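Local coordinates for pesticidal crystal protein Cry2Aa (Bacillus thuringiensis serovar kurstaki, PDB 1I5P), which kills dipteran and lepidopteran larvae by binding to their midgut epithelial cells and promoting colloid-osmotic lysis, at residues 512-515 against 520-523; 222-227 against 514-519; 274-279 against 298-303; 442-447 against 497-502. One frame throughout, in Å; residues are numbered along the deposited sequence.

In the fold
The four contacts lie where the three domains of this delta-endotoxin meet. Contacts 1 and 2 share E514 and K515, their centres about 11 Å apart: the hairpin of strands 510-513 and 522-525 makes contact 1, and its connecting loop reaches helix 202-232 of the N-terminal bundle in contact 2. Contact 3, within the middle domain, touches contact 1 through Q301 and D521. Contact 4, about 10 Å from contact 1, ties the 442-447 loop to 497-502 and packs on L523. Contacts 2 and 4 lie farthest apart, about 21 Å between centres. Along the chain contacts 3, 4 and 1 follow in series, and contact 2 spans both 3 and 4, so distant sequence converges on one hairpin.

Contact 1 of 4, residues 512-515 against 520-523; sequences ISEK and GDSL
A beta hairpin of the C-terminal domain brings I512 and S513 of strand 510-513 against S522 and L523 of strand 522-525. S513 and S522 form the antiparallel hydrogen-bonded pair: S513 N donates to S522 O at 2.8 Å, and S522 N returns the bond to S513 O. I512 and L523, the neighbouring non-hydrogen-bonded pair, put their side chains on the same face of the sheet, where both are buried, which suits apolar residues. I512 CG1 meets L523 CD1 at 4.2 Å, while I512 CG2 rests on D521 CB at 3.5 Å, the I512 and D521 side chains crossing at about a right angle.

Past the strands, side chains take over. D521 has its CG anti to the carbonyl carbon (chi1 -61°), which brings OD1 to K515 N, 3.0 Å away and above the carboxylate plane. A water links the same OD1 to K515 O, and OD2 is held by Q301 NE2. The K515 chain bends at chi2 and chi4, folding back so that NZ donates to S522 OG at 2.8 Å and to E514 O at 3.0 Å, the latter from above the carbonyl plane. A long flexible lysine suits this buried place, since its ammonium can serve several oxygens at once; S522 OG in turn bonds D618 OD1. D521 and K515 thus bond across the start of the loop of an antiparallel beta hairpin.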
loop_
_atom_site.group_PDB
_atom_site.type_symbol
_atom_site.label_atom_id
_atom_site.label_comp_id
_atom_site.label_asym_id
_atom_site.label_seq_id
_atom_site.Cartn_x
_atom_site.Cartn_y
_atom_site.Cartn_z
ATOM N N ILE A 512 -1.754 15.244 -2.372
ATOM C CA ILE A 512 -1.306 13.863 -2.358
ATOM C C ILE A 512 -1.581 13.386 -3.777
ATOM O O ILE A 512 -2.674 13.584 -4.293
ATOM C CB ILE A 512 -2.104 13.029 -1.337
ATOM C CG1 ILE A 512 -1.830 13.564 0.072
ATOM C CG2 ILE A 512 -1.719 11.558 -1.440
ATOM C CD1 ILE A 512 -2.592 12.855 1.170
ATOM N N SER A 513 -0.575 12.790 -4.409
ATOM C CA SER A 513 -0.699 12.317 -5.780
ATOM C C SER A 513 -0.490 10.806 -5.895
ATOM O O SER A 513 0.570 10.279 -5.564
ATOM C CB SER A 513 0.310 13.055 -6.667
ATOM O OG SER A 513 0.244 12.617 -8.013
ATOM N N GLU A 514 -1.521 10.126 -6.375
ATOM C CA GLU A 514 -1.516 8.678 -6.555
ATOM C C GLU A 514 -0.280 8.132 -7.283
ATOM O O GLU A 514 0.186 8.719 -8.265
ATOM C CB GLU A 514 -2.795 8.280 -7.307
ATOM C CG GLU A 514 -2.785 6.889 -7.905
ATOM C CD GLU A 514 -4.151 6.461 -8.416
ATOM O OE1 GLU A 514 -4.674 7.110 -9.348
ATOM O OE2 GLU A 514 -4.699 5.471 -7.886
ATOM N N LYS A 515 0.251 7.016 -6.778
ATOM C CA LYS A 515 1.405 6.344 -7.382
ATOM C C LYS A 515 1.161 4.838 -7.395
ATOM O O LYS A 515 0.458 4.313 -6.538
ATOM C CB LYS A 515 2.688 6.657 -6.602
ATOM C CG LYS A 515 3.126 8.108 -6.712
ATOM C CD LYS A 515 3.423 8.466 -8.160
ATOM C CE LYS A 515 3.621 9.965 -8.329
ATOM N NZ LYS A 515 2.381 10.717 -7.985
ATOM N N GLY A 520 3.312 3.757 -2.005
ATOM C CA GLY A 520 2.400 4.751 -1.472
ATOM C C GLY A 520 2.361 5.965 -2.368
ATOM O O GLY A 520 3.131 6.056 -3.319
ATOM N N ASP A 521 1.476 6.910 -2.074
ATOM C CA ASP A 521 1.374 8.100 -2.909
ATOM C C ASP A 521 2.474 9.109 -2.610
ATOM O O ASP A 521 3.194 8.995 -1.618
ATOM C CB ASP A 521 -0.007 8.752 -2.747
ATOM C CG ASP A 521 -1.139 7.832 -3.176
ATOM O OD1 ASP A 521 -0.881 6.900 -3.978
ATOM O OD2 ASP A 521 -2.289 8.041 -2.723
ATOM N N SER A 522 2.604 10.094 -3.491
ATOM C CA SER A 522 3.616 11.125 -3.327
ATOM C C SER A 522 2.997 12.438 -2.859
ATOM O O SER A 522 1.771 12.603 -2.860
ATOM C CB SER A 522 4.369 11.351 -4.645
ATOM O OG SER A 522 3.502 11.848 -5.655
ATOM N N LEU A 523 3.860 13.361 -2.445
ATOM C CA LEU A 523 3.426 14.671 -1.986
ATOM C C LEU A 523 3.838 15.650 -3.084
ATOM O O LEU A 523 5.028 15.828 -3.357
ATOM C CB LEU A 523 4.116 15.019 -0.660
ATOM C CG LEU A 523 3.341 15.887 0.335
ATOM C CD1 LEU A 523 1.978 15.261 0.631
ATOM C CD2 LEU A 523 4.157 16.038 1.624
HETATM O O HOH W 1 2.608 2.957 -4.803
HETATM O O HOH W 2 -1.765 4.535 -4.668
#

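Contact 2 of 4, residues 222-227 against 514-519; sequences YCINTY and EKFGNQ
F516, in the hairpin loop between strands 510-513 and 522-525, packs between I224 and Y227 of helix 202-232, joining the C-terminal domain to the N-terminal helical bundle. The two residues stand three apart, which makes them neighbours on one side of the helix, offering an aliphatic and an aromatic surface to one phenylalanine.

The Y227 and F516 side chains cross at about a right angle. Their ring planes are inclined at 65° with centroids 5.5 Å apart, an oblique pairing in which Y227 CE2 approaches F516 CE2 to 3.5 Å and Y227 CD2 lies little farther off. Y227 CG is anti to the backbone N (chi1 175°), a torsion that swings the ring outward from the helix toward the loop. Across the ring, F516 CD1 meets I224 CG2 at 3.7 Å, and I224 CG1 lies 4.0 Å from F516 CB. The beta-branched isoleucine thus spends one branch on the ring and the other on its stem.

F249 of helix 238-259 also touches F516, so a second helix of the bundle takes part. The loop backbone is held separately: F516 N and G517 N donate to the two carboxylate oxygens of D582. Both aromatic residues are buried, as befits a phenylalanine with no polar atom to satisfy, whereas the tyrosine hydroxyl needs a partner. It finds one in a water lying in the plane of the ring, 2.8 Å from Y227 OH; E514 OE2, which also accepts from W293 NE1, takes a proton from that water at 2.8 Å.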
loop_
_atom_site.group_PDB
_atom_site.type_symbol
_atom_site.label_atom_id
_atom_site.label_comp_id
_atom_site.label_asym_id
_atom_site.label_seq_id
_atom_site.Cartn_x
_atom_site.Cartn_y
_atom_site.Cartn_z
ATOM N N TYR A 222 4.876 -1.186 -18.144
ATOM C CA TYR A 222 3.864 -2.056 -18.733
ATOM C C TYR A 222 2.720 -2.313 -17.754
ATOM O O TYR A 222 1.548 -2.269 -18.131
ATOM C CB TYR A 222 4.470 -3.396 -19.157
ATOM C CG TYR A 222 3.424 -4.392 -19.612
ATOM C CD1 TYR A 222 2.801 -4.270 -20.857
ATOM C CD2 TYR A 222 3.014 -5.424 -18.773
ATOM C CE1 TYR A 222 1.792 -5.156 -21.253
ATOM C CE2 TYR A 222 2.008 -6.311 -19.154
ATOM C CZ TYR A 222 1.402 -6.175 -20.388
ATOM O OH TYR A 222 0.403 -7.064 -20.738
ATOM N N CYS A 223 3.061 -2.586 -16.497
ATOM C CA CYS A 223 2.046 -2.843 -15.474
ATOM C C CYS A 223 1.204 -1.602 -15.210
ATOM O O CYS A 223 -0.022 -1.669 -15.156
ATOM C CB CYS A 223 2.702 -3.295 -14.164
ATOM S SG CYS A 223 3.417 -4.941 -14.219
ATOM N N ILE A 224 1.878 -0.471 -15.042
ATOM C CA ILE A 224 1.193 0.789 -14.786
ATOM C C ILE A 224 0.266 1.158 -15.937
ATOM O O ILE A 224 -0.899 1.486 -15.719
ATOM C CB ILE A 224 2.212 1.919 -14.556
ATOM C CG1 ILE A 224 3.014 1.620 -13.284
ATOM C CG2 ILE A 224 1.493 3.271 -14.446
ATOM C CD1 ILE A 224 4.246 2.484 -13.112
ATOM N N ASN A 225 0.778 1.095 -17.159
ATOM C CA ASN A 225 -0.030 1.428 -18.325
ATOM C C ASN A 225 -1.233 0.496 -18.486
ATOM O O ASN A 225 -2.335 0.951 -18.776
ATOM C CB ASN A 225 0.825 1.400 -19.596
ATOM C CG ASN A 225 1.903 2.480 -19.603
ATOM O OD1 ASN A 225 1.807 3.476 -18.888
ATOM N ND2 ASN A 225 2.926 2.292 -20.435
ATOM N N THR A 226 -1.027 -0.803 -18.296
ATOM C CA THR A 226 -2.124 -1.759 -18.435
ATOM C C THR A 226 -3.243 -1.449 -17.444
ATOM O O THR A 226 -4.423 -1.433 -17.799
ATOM C CB THR A 226 -1.638 -3.210 -18.210
ATOM O OG1 THR A 226 -0.639 -3.533 -19.185
ATOM C CG2 THR A 226 -2.795 -4.198 -18.345
ATOM N N TYR A 227 -2.864 -1.202 -16.198
ATOM C CA TYR A 227 -3.842 -0.904 -15.166
ATOM C C TYR A 227 -4.542 0.431 -15.397
ATOM O O TYR A 227 -5.761 0.522 -15.266
ATOM C CB TYR A 227 -3.169 -0.892 -13.799
ATOM C CG TYR A 227 -4.090 -0.473 -12.676
ATOM C CD1 TYR A 227 -5.005 -1.367 -12.128
ATOM C CD2 TYR A 227 -4.033 0.816 -12.152
ATOM C CE1 TYR A 227 -5.838 -0.992 -11.080
ATOM C CE2 TYR A 227 -4.865 1.203 -11.106
ATOM C CZ TYR A 227 -5.760 0.294 -10.573
ATOM O OH TYR A 227 -6.570 0.679 -9.529
ATOM N N GLU A 514 -1.521 10.126 -6.375
ATOM C CA GLU A 514 -1.516 8.678 -6.555
ATOM C C GLU A 514 -0.280 8.132 -7.283
ATOM O O GLU A 514 0.186 8.719 -8.265
ATOM C CB GLU A 514 -2.795 8.280 -7.307
ATOM C CG GLU A 514 -2.785 6.889 -7.905
ATOM C CD GLU A 514 -4.151 6.461 -8.416
ATOM O OE1 GLU A 514 -4.674 7.110 -9.348
ATOM O OE2 GLU A 514 -4.699 5.471 -7.886
ATOM N N LYS A 515 0.251 7.016 -6.778
ATOM C CA LYS A 515 1.405 6.344 -7.382
ATOM C C LYS A 515 1.161 4.838 -7.395
ATOM O O LYS A 515 0.458 4.313 -6.538
ATOM C CB LYS A 515 2.688 6.657 -6.602
ATOM C CG LYS A 515 3.126 8.108 -6.712
ATOM C CD LYS A 515 3.423 8.466 -8.160
ATOM C CE LYS A 515 3.621 9.965 -8.329
ATOM N NZ LYS A 515 2.381 10.717 -7.985
ATOM N N PHE A 516 1.741 4.140 -8.365
ATOM C CA PHE A 516 1.540 2.698 -8.466
ATOM C C PHE A 516 2.759 1.868 -8.085
ATOM O O PHE A 516 2.619 0.717 -7.678
ATOM C CB PHE A 516 1.080 2.334 -9.883
ATOM C CG PHE A 516 -0.111 3.123 -10.348
ATOM C CD1 PHE A 516 0.047 4.198 -11.216
ATOM C CD2 PHE A 516 -1.386 2.819 -9.885
ATOM C CE1 PHE A 516 -1.047 4.964 -11.618
ATOM C CE2 PHE A 516 -2.491 3.582 -10.279
ATOM C CZ PHE A 516 -2.318 4.656 -11.148
ATOM N N GLY A 517 3.950 2.447 -8.216
ATOM C CA GLY A 517 5.157 1.719 -7.860
ATOM C C GLY A 517 6.057 2.533 -6.951
ATOM O O GLY A 517 7.279 2.505 -7.093
ATOM N N ASN A 518 5.455 3.249 -6.005
ATOM C CA ASN A 518 6.200 4.113 -5.092
ATOM C C ASN A 518 5.972 3.805 -3.607
ATOM O O ASN A 518 6.267 4.640 -2.746
ATOM C CB ASN A 518 5.814 5.569 -5.377
ATOM C CG ASN A 518 6.635 6.567 -4.586
ATOM O OD1 ASN A 518 7.860 6.598 -4.687
ATOM N ND2 ASN A 518 5.959 7.395 -3.793
ATOM N N GLN A 519 5.465 2.613 -3.305
ATOM C CA GLN A 519 5.183 2.220 -1.920
ATOM C C GLN A 519 4.283 3.258 -1.252
ATOM O O GLN A 519 4.458 3.597 -0.084
ATOM C CB GLN A 519 6.478 2.069 -1.116
ATOM C CG GLN A 519 7.432 0.997 -1.633
ATOM C CD GLN A 519 6.919 -0.424 -1.435
ATOM O OE1 GLN A 519 7.590 -1.388 -1.805
ATOM N NE2 GLN A 519 5.734 -0.559 -0.846
HETATM O O HOH W 3 -6.195 3.254 -8.625
#

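Contact 3 of 4, residues 274-279 against 298-303; sequences NLYASG and SLFQVN
The Y276 ring meets F300 obliquely, while its hydroxyl packs beside Q301 without a hydrogen bond to NE2. Y276 CE2 touches F300 CB at 3.7 Å and CD2 meets F300 CD1; the two ring planes stand at 45° with centroids 5.8 Å apart. Q301 CG lies at the edge of the tyrosine ring, near its plane, 3.5 Å from Y276 OH. The glutamine and the tyrosine cross at about a right angle.

A water joins the amides of N274 and Q301, whose planes are perpendicular: it accepts from N274 ND2 at 2.9 Å and donates to Q301 OE1 at 2.7 Å. N274 ND2 also makes a weak bond to Y276 OH at 3.3 Å.

Farther out, D521 accepts from Q301 NE2, whose extended chain (chi2 -179°) carries the amide that far; a glutamine suits the place because it can donate and accept at once. N469 bonds N274 OD1. V467 packs on Y276, V465 and S427 on F300, and L242 and R245 of helix 238-259 on Y276. Strand 275-278, an outermost strand of a three-stranded antiparallel sheet, is thereby joined to segment 298-303, on helix 293-300, a helix laid against a sheet in the beta-prism domain of this toxin family.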
loop_
_atom_site.group_PDB
_atom_site.type_symbol
_atom_site.label_atom_id
_atom_site.label_comp_id
_atom_site.label_asym_id
_atom_site.label_seq_id
_atom_site.Cartn_x
_atom_site.Cartn_y
_atom_site.Cartn_z
ATOM N N ASN A 274 -1.875 2.256 0.339
ATOM C CA ASN A 274 -3.032 1.908 1.150
ATOM C C ASN A 274 -3.922 0.949 0.386
ATOM O O ASN A 274 -3.763 0.757 -0.816
ATOM C CB ASN A 274 -3.883 3.144 1.461
ATOM C CG ASN A 274 -3.181 4.149 2.344
ATOM O OD1 ASN A 274 -2.526 3.795 3.321
ATOM N ND2 ASN A 274 -3.339 5.428 2.009
ATOM N N LEU A 275 -4.859 0.348 1.109
ATOM C CA LEU A 275 -5.868 -0.529 0.529
ATOM C C LEU A 275 -7.128 0.087 1.122
ATOM O O LEU A 275 -7.237 0.199 2.338
ATOM C CB LEU A 275 -5.714 -1.979 1.014
ATOM C CG LEU A 275 -4.477 -2.765 0.564
ATOM C CD1 LEU A 275 -4.575 -4.188 1.085
ATOM C CD2 LEU A 275 -4.377 -2.761 -0.956
ATOM N N TYR A 276 -8.059 0.520 0.277
ATOM C CA TYR A 276 -9.288 1.131 0.772
ATOM C C TYR A 276 -10.460 0.182 0.668
ATOM O O TYR A 276 -10.627 -0.509 -0.336
ATOM C CB TYR A 276 -9.633 2.399 -0.007
ATOM C CG TYR A 276 -8.478 3.341 -0.182
ATOM C CD1 TYR A 276 -7.650 3.260 -1.301
ATOM C CD2 TYR A 276 -8.204 4.316 0.776
ATOM C CE1 TYR A 276 -6.577 4.137 -1.461
ATOM C CE2 TYR A 276 -7.135 5.189 0.628
ATOM C CZ TYR A 276 -6.328 5.100 -0.485
ATOM O OH TYR A 276 -5.281 5.985 -0.615
ATOM N N ALA A 277 -11.274 0.165 1.715
ATOM C CA ALA A 277 -12.439 -0.695 1.747
ATOM C C ALA A 277 -13.687 0.114 2.060
ATOM O O ALA A 277 -13.656 1.020 2.895
ATOM C CB ALA A 277 -12.251 -1.783 2.793
ATOM N N SER A 278 -14.773 -0.201 1.365
ATOM C CA SER A 278 -16.051 0.456 1.601
ATOM C C SER A 278 -17.065 -0.679 1.661
ATOM O O SER A 278 -16.762 -1.805 1.262
ATOM C CB SER A 278 -16.395 1.457 0.482
ATOM O OG SER A 278 -16.785 0.814 -0.721
ATOM N N GLY A 279 -18.262 -0.393 2.154
ATOM C CA GLY A 279 -19.254 -1.443 2.284
ATOM C C GLY A 279 -20.039 -1.854 1.055
ATOM O O GLY A 279 -20.213 -1.079 0.107
ATOM N N SER A 298 -8.080 11.697 -2.315
ATOM C CA SER A 298 -7.554 12.894 -1.655
ATOM C C SER A 298 -8.328 13.061 -0.354
ATOM O O SER A 298 -7.816 13.610 0.625
ATOM C CB SER A 298 -7.720 14.143 -2.537
ATOM O OG SER A 298 -9.062 14.600 -2.570
ATOM N N LEU A 299 -9.562 12.557 -0.354
ATOM C CA LEU A 299 -10.438 12.626 0.810
ATOM C C LEU A 299 -10.117 11.524 1.811
ATOM O O LEU A 299 -10.076 11.760 3.018
ATOM C CB LEU A 299 -11.898 12.487 0.382
ATOM C CG LEU A 299 -12.934 12.312 1.496
ATOM C CD1 LEU A 299 -13.065 13.600 2.288
ATOM C CD2 LEU A 299 -14.277 11.929 0.888
ATOM N N PHE A 300 -9.901 10.318 1.292
ATOM C CA PHE A 300 -9.603 9.155 2.119
ATOM C C PHE A 300 -8.268 9.250 2.853
ATOM O O PHE A 300 -8.053 8.538 3.834
ATOM C CB PHE A 300 -9.642 7.882 1.263
ATOM C CG PHE A 300 -10.988 7.610 0.631
ATOM C CD1 PHE A 300 -11.101 6.717 -0.431
ATOM C CD2 PHE A 300 -12.143 8.245 1.097
ATOM C CE1 PHE A 300 -12.334 6.452 -1.022
ATOM C CE2 PHE A 300 -13.383 7.986 0.510
ATOM C CZ PHE A 300 -13.474 7.087 -0.553
ATOM N N GLN A 301 -7.377 10.126 2.396
ATOM C CA GLN A 301 -6.078 10.269 3.051
ATOM C C GLN A 301 -5.946 11.543 3.883
ATOM O O GLN A 301 -4.841 11.943 4.245
ATOM C CB GLN A 301 -4.957 10.202 2.015
ATOM C CG GLN A 301 -4.814 8.820 1.399
ATOM C CD GLN A 301 -3.690 8.752 0.407
ATOM O OE1 GLN A 301 -2.530 8.572 0.780
ATOM N NE2 GLN A 301 -4.021 8.902 -0.874
ATOM N N VAL A 302 -7.072 12.182 4.179
ATOM C CA VAL A 302 -7.044 13.393 4.986
ATOM C C VAL A 302 -6.558 13.024 6.383
ATOM O O VAL A 302 -7.076 12.096 7.002
ATOM C CB VAL A 302 -8.445 14.043 5.081
ATOM C CG1 VAL A 302 -8.508 15.003 6.279
ATOM C CG2 VAL A 302 -8.748 14.792 3.796
ATOM N N ASN A 303 -5.560 13.756 6.864
ATOM C CA ASN A 303 -4.984 13.528 8.184
ATOM C C ASN A 303 -4.286 12.174 8.274
ATOM O O ASN A 303 -4.251 11.568 9.340
ATOM C CB ASN A 303 -6.066 13.615 9.269
ATOM C CG ASN A 303 -6.574 15.036 9.493
ATOM O OD1 ASN A 303 -5.924 16.004 9.110
ATOM N ND2 ASN A 303 -7.731 15.160 10.141
HETATM O O HOH W 4 -2.361 7.761 3.351
#

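Contact 4 of 4, residues 442-447 against 497-502; sequences LHYNQI and SPIHAT
Y444 reaches from the 442-447 loop to the backbone of I499, its hydroxyl donating to I499 O at 2.7 Å. CB already points toward segment 497-502, and CG anti to N (chi1 -169°) extends the ring along that line. Along the ring, CD1 lies against L523 CD1 at 3.5 Å, next CE1 comes within 4.3 Å of I499 CG2, and CZ stands 3.7 Å from I499 O. That oxygen lies at the ring's edge, in its plane; relative to the I499 carbonyl, the hydroxyl is tilted 30° from its plane, with a C=O...O angle of 146°. At the tip, OH also lies 4.0 Å from A501 CB, a methyl small enough to sit beside it. Tyrosine suits this buried site, its ring serving apolar neighbours and its hydroxyl answering a backbone carbonyl.

The acceptor is set by a compact turn. S497 to H500 form a type I beta turn, in which S497 OG accepts from I499 N at 3.1 Å to make an ST turn. In the inverse gamma turn centred on H500, A501 N adds a weak bond to I499 O at 3.1 Å. P498, whose ring restricts phi to the value needed there, fits the second position of the beta turn.

Y444 also bonds through its backbone to T510 and packs on I512, while I499 touches both I512 and L523; the pair therefore lies over the hairpin of strands 510-513 and 522-525, with L442 of the same loop resting on F295 and L299 of helix 293-300.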
loop_
_atom_site.group_PDB
_atom_site.type_symbol
_atom_site.label_atom_id
_atom_site.label_comp_id
_atom_site.label_asym_id
_atom_site.label_seq_id
_atom_site.Cartn_x
_atom_site.Cartn_y
_atom_site.Cartn_z
ATOM N N LEU A 442 -9.281 17.428 -2.714
ATOM C CA LEU A 442 -8.812 18.117 -1.515
ATOM C C LEU A 442 -7.296 18.232 -1.494
ATOM O O LEU A 442 -6.599 17.423 -2.106
ATOM C CB LEU A 442 -9.261 17.372 -0.258
ATOM C CG LEU A 442 -10.720 17.499 0.167
ATOM C CD1 LEU A 442 -11.633 17.140 -0.985
ATOM C CD2 LEU A 442 -10.963 16.583 1.353
ATOM N N HIS A 443 -6.785 19.249 -0.802
ATOM C CA HIS A 443 -5.343 19.414 -0.690
ATOM C C HIS A 443 -4.912 18.682 0.570
ATOM O O HIS A 443 -5.752 18.103 1.270
ATOM C CB HIS A 443 -4.954 20.902 -0.632
ATOM C CG HIS A 443 -5.499 21.642 0.551
ATOM N ND1 HIS A 443 -5.017 21.462 1.831
ATOM C CD2 HIS A 443 -6.463 22.587 0.642
ATOM C CE1 HIS A 443 -5.661 22.267 2.658
ATOM N NE2 HIS A 443 -6.544 22.960 1.962
ATOM N N TYR A 444 -3.613 18.692 0.859
ATOM C CA TYR A 444 -3.080 18.008 2.031
ATOM C C TYR A 444 -3.826 18.402 3.309
ATOM O O TYR A 444 -3.909 19.581 3.658
ATOM C CB TYR A 444 -1.591 18.321 2.182
ATOM C CG TYR A 444 -0.881 17.458 3.202
ATOM C CD1 TYR A 444 -0.524 16.139 2.903
ATOM C CD2 TYR A 444 -0.566 17.959 4.467
ATOM C CE1 TYR A 444 0.135 15.338 3.843
ATOM C CE2 TYR A 444 0.090 17.170 5.414
ATOM C CZ TYR A 444 0.440 15.861 5.092
ATOM O OH TYR A 444 1.098 15.088 6.017
ATOM N N ASN A 445 -4.371 17.399 3.997
ATOM C CA ASN A 445 -5.110 17.606 5.237
ATOM C C ASN A 445 -6.173 18.691 5.174
ATOM O O ASN A 445 -6.443 19.358 6.171
ATOM C CB ASN A 445 -4.145 17.913 6.391
ATOM C CG ASN A 445 -3.364 16.695 6.834
ATOM O OD1 ASN A 445 -2.524 16.772 7.733
ATOM N ND2 ASN A 445 -3.640 15.557 6.208
ATOM N N GLN A 446 -6.777 18.878 4.010
ATOM C CA GLN A 446 -7.821 19.878 3.904
ATOM C C GLN A 446 -9.039 19.405 4.665
ATOM O O GLN A 446 -9.454 18.254 4.536
ATOM C CB GLN A 446 -8.208 20.126 2.448
ATOM C CG GLN A 446 -9.518 20.895 2.295
ATOM C CD GLN A 446 -9.688 21.498 0.919
ATOM O OE1 GLN A 446 -9.254 20.926 -0.083
ATOM N NE2 GLN A 446 -10.336 22.654 0.860
ATOM N N ILE A 447 -9.605 20.295 5.469
ATOM C CA ILE A 447 -10.793 19.963 6.230
ATOM C C ILE A 447 -11.988 20.573 5.512
ATOM O O ILE A 447 -12.215 21.779 5.572
ATOM C CB ILE A 447 -10.716 20.515 7.666
ATOM C CG1 ILE A 447 -9.495 19.927 8.383
ATOM C CG2 ILE A 447 -11.993 20.182 8.418
ATOM C CD1 ILE A 447 -9.505 18.404 8.497
ATOM N N SER A 497 7.308 7.535 4.424
ATOM C CA SER A 497 6.408 8.053 3.414
ATOM C C SER A 497 6.326 9.558 3.574
ATOM O O SER A 497 6.155 10.067 4.690
ATOM C CB SER A 497 5.004 7.461 3.566
ATOM O OG SER A 497 4.078 8.206 2.793
ATOM N N PRO A 498 6.455 10.293 2.464
ATOM C CA PRO A 498 6.385 11.751 2.497
ATOM C C PRO A 498 5.048 12.211 3.053
ATOM O O PRO A 498 4.909 13.351 3.477
ATOM C CB PRO A 498 6.566 12.126 1.031
ATOM C CG PRO A 498 7.512 11.070 0.544
ATOM C CD PRO A 498 6.877 9.825 1.132
ATOM N N ILE A 499 4.065 11.315 3.054
ATOM C CA ILE A 499 2.735 11.651 3.552
ATOM C C ILE A 499 2.709 11.748 5.075
ATOM O O ILE A 499 1.907 12.492 5.647
ATOM C CB ILE A 499 1.679 10.596 3.115
ATOM C CG1 ILE A 499 1.712 10.409 1.591
ATOM C CG2 ILE A 499 0.292 11.017 3.594
ATOM C CD1 ILE A 499 1.702 11.697 0.788
ATOM N N HIS A 500 3.604 11.006 5.721
ATOM C CA HIS A 500 3.681 10.961 7.181
ATOM C C HIS A 500 4.572 12.052 7.758
ATOM O O HIS A 500 5.517 11.778 8.504
ATOM C CB HIS A 500 4.192 9.588 7.612
ATOM C CG HIS A 500 3.307 8.459 7.188
ATOM N ND1 HIS A 500 3.747 7.153 7.114
ATOM C CD2 HIS A 500 1.994 8.433 6.854
ATOM C CE1 HIS A 500 2.744 6.374 6.756
ATOM N NE2 HIS A 500 1.669 7.124 6.593
ATOM N N ALA A 501 4.256 13.293 7.420
ATOM C CA ALA A 501 5.032 14.423 7.897
ATOM C C ALA A 501 4.567 14.927 9.249
ATOM O O ALA A 501 3.432 14.686 9.667
ATOM C CB ALA A 501 4.968 15.553 6.884
ATOM N N THR A 502 5.461 15.619 9.942
ATOM C CA THR A 502 5.125 16.212 11.228
ATOM C C THR A 502 4.233 17.403 10.907
ATOM O O THR A 502 3.224 17.647 11.572
ATOM C CB THR A 502 6.383 16.724 11.949
ATOM O OG1 THR A 502 7.230 15.614 12.272
ATOM C CG2 THR A 502 6.002 17.468 13.221
#